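PDB 3MEB: aspartate aminotransferase, which probably catalyses the reversible transfer of an amino group from L-aspartate to 2-oxoglutarate, yielding oxaloacetate and L-glutamate, with pyridoxal 5'-phosphate as cofactor. Local coordinates for residues E226-M231 against A265-L270; M261-G266 against H290-G295. All blocks are in the same frame, centred on the assembly; numbering follows the deposited sequence.

In the fold
Interactions 1 and 2, their centres 8 Å apart, share the turn Ala265-Gly266, and segments 261-266 and 265-270 form one continuous piece of chain. The turn joins helix 257-264 to strand 269-274, so interaction 1 packs the turn and its exit against helix 221-234, while interaction 2 packs the helix end and turn against strand 287-292 and the loop that follows it. The sheet joins the two directly, with Val269 O 2.8 Å from Val292 N, a probable hydrogen bond; Glu268 OE2 is likewise 2.9 Å from Ala294 N. Both sit in the large, mixed-sheet domain, away from the cofactor, but strand 269-274 leads from them to Ser274, which lines the pyridoxal 5'-phosphate pocket. Both also touch the second subunit.

Interaction 1: residues E226-M231 against A265-L270; sequences ELLPIM and AGVEVL
Leu228 reaches from helix 221-234 with its forked end over the methyl of Ala265, both branches touching it: CD1 is 3.4 Å from Ala265 CB, slightly tighter than usual van der Waals contact, and CD2 is 3.7 Å from that same Ala265 CB. With CG anti to the backbone N (chi1 -180°) and beside the carbonyl carbon, the end of the side chain comes nearer to the turn than its first bond suggests. CD1 serves a second partner as well, lying 3.7 Å from Val267 CG2, and the Leu228 and Val267 side chains cross obliquely. In Val267, CG2 is the branch beside the backbone N; it faces the helix and lies 4.3 Å from Met231 CB, one turn beyond Leu228. Val267 CG1 is 4.3 Å from Met231 CE, whereas Ala265 meets only Leu228 of this segment. No hydrogen bond crosses the contact. Phe262 of helix 257-264 touches Leu228, Met231 and Val267, completing the apolar cluster, and Met231 also packs on Ala238 of strand 237-242. The arrangement joins two successive beta-alpha-beta crossovers of the aminotransferase large domain: the helix leading into strand 237-242 lies against the end of the next crossover, where the chain enters strand 269-274.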
loop_
_atom_site.group_PDB
_atom_site.type_symbol
_atom_site.label_atom_id
_atom_site.label_comp_id
_atom_site.label_asym_id
_atom_site.label_seq_id
_atom_site.Cartn_x
_atom_site.Cartn_y
_atom_site.Cartn_z
ATOM N N GLU A 226 -17.250 -31.443 7.356
ATOM C CA GLU A 226 -18.615 -31.237 7.851
ATOM C C GLU A 226 -19.185 -29.859 7.466
ATOM O O GLU A 226 -20.382 -29.728 7.267
ATOM C CB GLU A 226 -18.665 -31.359 9.364
ATOM C CG GLU A 226 -18.600 -32.791 9.922
ATOM C CD GLU A 226 -19.073 -32.833 11.352
ATOM O OE1 GLU A 226 -18.270 -33.128 12.234
ATOM O OE2 GLU A 226 -20.240 -32.500 11.604
ATOM N N LEU A 227 -18.331 -28.848 7.425
ATOM C CA LEU A 227 -18.754 -27.486 7.087
ATOM C C LEU A 227 -19.090 -27.387 5.598
ATOM O O LEU A 227 -20.025 -26.672 5.210
ATOM C CB LEU A 227 -17.710 -26.440 7.509
ATOM C CG LEU A 227 -17.465 -26.293 9.008
ATOM C CD1 LEU A 227 -16.297 -25.323 9.256
ATOM C CD2 LEU A 227 -18.700 -25.792 9.723
ATOM N N LEU A 228 -18.387 -28.169 4.770
ATOM C CA LEU A 228 -18.599 -28.159 3.310
ATOM C C LEU A 228 -20.084 -28.199 2.860
ATOM O O LEU A 228 -20.554 -27.279 2.204
ATOM C CB LEU A 228 -17.774 -29.275 2.639
ATOM C CG LEU A 228 -17.878 -29.405 1.119
ATOM C CD1 LEU A 228 -17.430 -28.085 0.500
ATOM C CD2 LEU A 228 -17.078 -30.618 0.559
ATOM N N PRO A 229 -20.825 -29.258 3.194
ATOM C CA PRO A 229 -22.234 -29.299 2.773
ATOM C C PRO A 229 -23.133 -28.156 3.314
ATOM O O PRO A 229 -24.135 -27.824 2.668
ATOM C CB PRO A 229 -22.721 -30.647 3.316
ATOM C CG PRO A 229 -21.773 -30.925 4.475
ATOM C CD PRO A 229 -20.465 -30.461 3.964
ATOM N N ILE A 230 -22.796 -27.586 4.479
ATOM C CA ILE A 230 -23.569 -26.488 5.047
ATOM C C ILE A 230 -23.347 -25.260 4.134
ATOM O O ILE A 230 -24.275 -24.545 3.760
ATOM C CB ILE A 230 -23.089 -26.114 6.489
ATOM C CG1 ILE A 230 -23.273 -27.265 7.483
ATOM C CG2 ILE A 230 -23.814 -24.871 7.017
ATOM C CD1 ILE A 230 -22.530 -27.018 8.803
ATOM N N MET A 231 -22.088 -25.042 3.779
ATOM C CA MET A 231 -21.682 -23.932 2.928
ATOM C C MET A 231 -22.309 -24.044 1.541
ATOM O O MET A 231 -22.758 -23.034 0.977
ATOM C CB MET A 231 -20.147 -23.892 2.831
ATOM C CG MET A 231 -19.450 -23.596 4.140
ATOM S SD MET A 231 -19.619 -21.914 4.760
ATOM C CE MET A 231 -18.819 -20.929 3.490
ATOM N N ALA A 265 -15.171 -28.391 -4.415
ATOM C CA ALA A 265 -16.591 -28.658 -4.200
ATOM C C ALA A 265 -17.553 -27.596 -4.770
ATOM O O ALA A 265 -18.773 -27.784 -4.702
ATOM C CB ALA A 265 -16.851 -28.850 -2.725
ATOM N N GLY A 266 -17.022 -26.477 -5.297
ATOM C CA GLY A 266 -17.851 -25.420 -5.866
ATOM C C GLY A 266 -18.336 -24.363 -4.881
ATOM O O GLY A 266 -19.297 -23.656 -5.157
ATOM N N VAL A 267 -17.679 -24.247 -3.739
ATOM C CA VAL A 267 -17.957 -23.179 -2.828
ATOM C C VAL A 267 -17.225 -21.977 -3.391
ATOM O O VAL A 267 -16.070 -22.080 -3.820
ATOM C CB VAL A 267 -17.425 -23.447 -1.400
ATOM C CG1 VAL A 267 -17.727 -22.243 -0.475
ATOM C CG2 VAL A 267 -18.011 -24.722 -0.824
ATOM N N GLU A 268 -17.896 -20.842 -3.417
ATOM C CA GLU A 268 -17.257 -19.634 -3.935
ATOM C C GLU A 268 -16.452 -18.991 -2.805
ATOM O O GLU A 268 -16.960 -18.820 -1.702
ATOM C CB GLU A 268 -18.301 -18.678 -4.534
ATOM C CG GLU A 268 -19.034 -19.349 -5.693
ATOM C CD GLU A 268 -19.814 -18.404 -6.539
ATOM O OE1 GLU A 268 -20.931 -18.030 -6.122
ATOM O OE2 GLU A 268 -19.335 -18.061 -7.651
ATOM N N VAL A 269 -15.171 -18.715 -3.072
ATOM C CA VAL A 269 -14.256 -18.234 -2.036
ATOM C C VAL A 269 -13.497 -16.986 -2.434
ATOM O O VAL A 269 -13.332 -16.688 -3.626
ATOM C CB VAL A 269 -13.236 -19.315 -1.646
ATOM C CG1 VAL A 269 -13.920 -20.693 -1.521
ATOM C CG2 VAL A 269 -12.042 -19.331 -2.599
ATOM N N LEU A 270 -13.099 -16.207 -1.428
ATOM C CA LEU A 270 -11.983 -15.304 -1.546
ATOM C C LEU A 270 -10.824 -15.825 -0.668
ATOM O O LEU A 270 -11.040 -16.546 0.334
ATOM C CB LEU A 270 -12.376 -13.880 -1.129
ATOM C CG LEU A 270 -13.272 -13.080 -2.111
ATOM C CD1 LEU A 270 -14.700 -13.474 -2.072
ATOM C CD2 LEU A 270 -13.179 -11.598 -1.756
#

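Interaction 2: residues M261-G266 against H290-G295; sequences MFVDAG and HVVHAG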
loop_
_atom_site.group_PDB
_atom_site.type_symbol
_atom_site.label_atom_id
_atom_site.label_comp_id
_atom_site.label_asym_id
_atom_site.label_seq_id
_atom_site.Cartn_x
_atom_site.Cartn_y
_atom_site.Cartn_z
ATOM N N MET A 261 -10.227 -27.854 -0.985
ATOM C CA MET A 261 -11.452 -28.646 -0.840
ATOM C C MET A 261 -12.715 -27.840 -1.094
ATOM O O MET A 261 -13.619 -28.296 -1.780
ATOM C CB MET A 261 -11.544 -29.272 0.552
ATOM C CG MET A 261 -12.798 -30.116 0.710
ATOM S SD MET A 261 -12.889 -31.030 2.235
ATOM C CE MET A 261 -12.864 -29.684 3.423
ATOM N N PHE A 262 -12.788 -26.644 -0.535
ATOM C CA PHE A 262 -13.950 -25.783 -0.735
ATOM C C PHE A 262 -14.098 -25.424 -2.214
ATOM O O PHE A 262 -15.196 -25.497 -2.752
ATOM C CB PHE A 262 -13.850 -24.519 0.126
ATOM C CG PHE A 262 -14.431 -24.658 1.514
ATOM C CD1 PHE A 262 -14.448 -25.861 2.193
ATOM C CD2 PHE A 262 -14.906 -23.529 2.181
ATOM C CE1 PHE A 262 -15.003 -25.943 3.486
ATOM C CE2 PHE A 262 -15.448 -23.618 3.463
ATOM C CZ PHE A 262 -15.498 -24.843 4.114
ATOM N N VAL A 263 -12.998 -25.045 -2.864
ATOM C CA VAL A 263 -13.030 -24.660 -4.282
ATOM C C VAL A 263 -13.424 -25.855 -5.184
ATOM O O VAL A 263 -14.237 -25.722 -6.098
ATOM C CB VAL A 263 -11.680 -24.059 -4.728
ATOM C CG1 VAL A 263 -11.630 -23.913 -6.258
ATOM C CG2 VAL A 263 -11.445 -22.683 -4.064
ATOM N N ASP A 264 -12.829 -27.017 -4.940
ATOM C CA ASP A 264 -13.100 -28.224 -5.708
ATOM C C ASP A 264 -14.561 -28.656 -5.569
ATOM O O ASP A 264 -15.114 -29.215 -6.507
ATOM C CB ASP A 264 -12.166 -29.366 -5.281
ATOM C CG ASP A 264 -10.760 -29.232 -5.861
ATOM O OD1 ASP A 264 -10.535 -28.380 -6.761
ATOM O OD2 ASP A 264 -9.877 -29.995 -5.426
ATOM N N ALA A 265 -15.171 -28.391 -4.415
ATOM C CA ALA A 265 -16.591 -28.658 -4.200
ATOM C C ALA A 265 -17.553 -27.596 -4.770
ATOM O O ALA A 265 -18.773 -27.784 -4.702
ATOM C CB ALA A 265 -16.851 -28.850 -2.725
ATOM N N GLY A 266 -17.022 -26.477 -5.297
ATOM C CA GLY A 266 -17.851 -25.420 -5.866
ATOM C C GLY A 266 -18.336 -24.363 -4.881
ATOM O O GLY A 266 -19.297 -23.656 -5.157
ATOM N N HIS A 290 -7.387 -13.314 -4.086
ATOM C CA HIS A 290 -8.048 -14.178 -5.084
ATOM C C HIS A 290 -9.557 -14.250 -4.826
ATOM O O HIS A 290 -9.968 -14.319 -3.674
ATOM C CB HIS A 290 -7.535 -15.579 -5.024
ATOM C CG HIS A 290 -6.039 -15.710 -5.010
ATOM N ND1 HIS A 290 -5.273 -15.677 -6.156
ATOM C CD2 HIS A 290 -5.183 -15.965 -3.991
ATOM C CE1 HIS A 290 -4.003 -15.869 -5.844
ATOM N NE2 HIS A 290 -3.915 -16.064 -4.534
ATOM N N VAL A 291 -10.335 -14.224 -5.906
ATOM C CA VAL A 291 -11.752 -14.538 -5.876
ATOM C C VAL A 291 -11.864 -15.745 -6.804
ATOM O O VAL A 291 -11.400 -15.727 -7.959
ATOM C CB VAL A 291 -12.677 -13.400 -6.385
ATOM C CG1 VAL A 291 -14.113 -13.785 -6.185
ATOM C CG2 VAL A 291 -12.396 -12.053 -5.683
ATOM N N VAL A 292 -12.386 -16.839 -6.277
ATOM C CA VAL A 292 -12.653 -18.035 -7.113
ATOM C C VAL A 292 -14.170 -18.284 -7.249
ATOM O O VAL A 292 -14.823 -18.747 -6.294
ATOM C CB VAL A 292 -12.014 -19.273 -6.522
ATOM C CG1 VAL A 292 -12.093 -20.433 -7.538
ATOM C CG2 VAL A 292 -10.562 -18.999 -6.091
ATOM N N HIS A 293 -14.740 -17.966 -8.419
ATOM C CA HIS A 293 -16.185 -18.160 -8.635
ATOM C C HIS A 293 -16.457 -19.613 -9.031
ATOM O O HIS A 293 -15.512 -20.395 -9.277
ATOM C CB HIS A 293 -16.758 -17.150 -9.653
ATOM C CG HIS A 293 -16.235 -17.295 -11.042
ATOM N ND1 HIS A 293 -16.799 -18.157 -11.967
ATOM C CD2 HIS A 293 -15.206 -16.675 -11.678
ATOM C CE1 HIS A 293 -16.136 -18.053 -13.111
ATOM N NE2 HIS A 293 -15.175 -17.149 -12.968
ATOM N N ALA A 294 -17.724 -19.990 -9.009
ATOM C CA ALA A 294 -18.131 -21.373 -9.206
ATOM C C ALA A 294 -17.906 -21.922 -10.628
ATOM O O ALA A 294 -18.027 -23.132 -10.850
ATOM C CB ALA A 294 -19.611 -21.539 -8.807
ATOM N N GLY A 295 -17.603 -21.053 -11.585
ATOM C CA GLY A 295 -17.354 -21.460 -12.967
ATOM C C GLY A 295 -18.579 -22.011 -13.687
ATOM O O GLY A 295 -18.483 -22.949 -14.443
#
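Gly266 and Ala294 bring the two backbones nearest, their CA atoms 5.3 Å apart, while the chains are wider at Val263 and Val292, with 7.2 Å between their CA atoms. Helix 257-264 finishes in a Schellman motif: Gly266 N bonds back to Val263 O at 3.0 Å and Val267 N to Phe262 O, and Gly266 takes a positive phi (88°) that turns the chain out of the helix toward strand 269-274. The side-chain contact is made by the two valines. CG1 of Val263 lies 3.7 Å from CG1 of Val292, and CG2 of Val263 is 4.2 Å from that same Val292 CG1, so one methyl from the strand meets both branches of the helix valine. In each residue CG1, the branch anti to the backbone N, makes the closest touch, and the two side chains cross at about a right angle. Beyond the end of the strand the contact passes to backbone and methyl, Gly266 O standing 4.2 Å from Ala294 CB. The turn after the strand has its own tie: Gly295 N donates to His293 ND1 at 3.0 Å, approaching 34° out of the ring plane. His293 NE2 bonds to Asn303 O, a pairing consistent with a neutral ring protonated at NE2. Arg119 spans both segments, its NH2 bonded to Val263 O and its NE to His293 O, and Val269 of the intervening strand touches both valines. No hydrogen bond runs directly between the segments. The chemistry therefore implies that the segments meet through apolar methyls, and that Arg119 adds an indirect polar link between a helix carbonyl and one just past the strand.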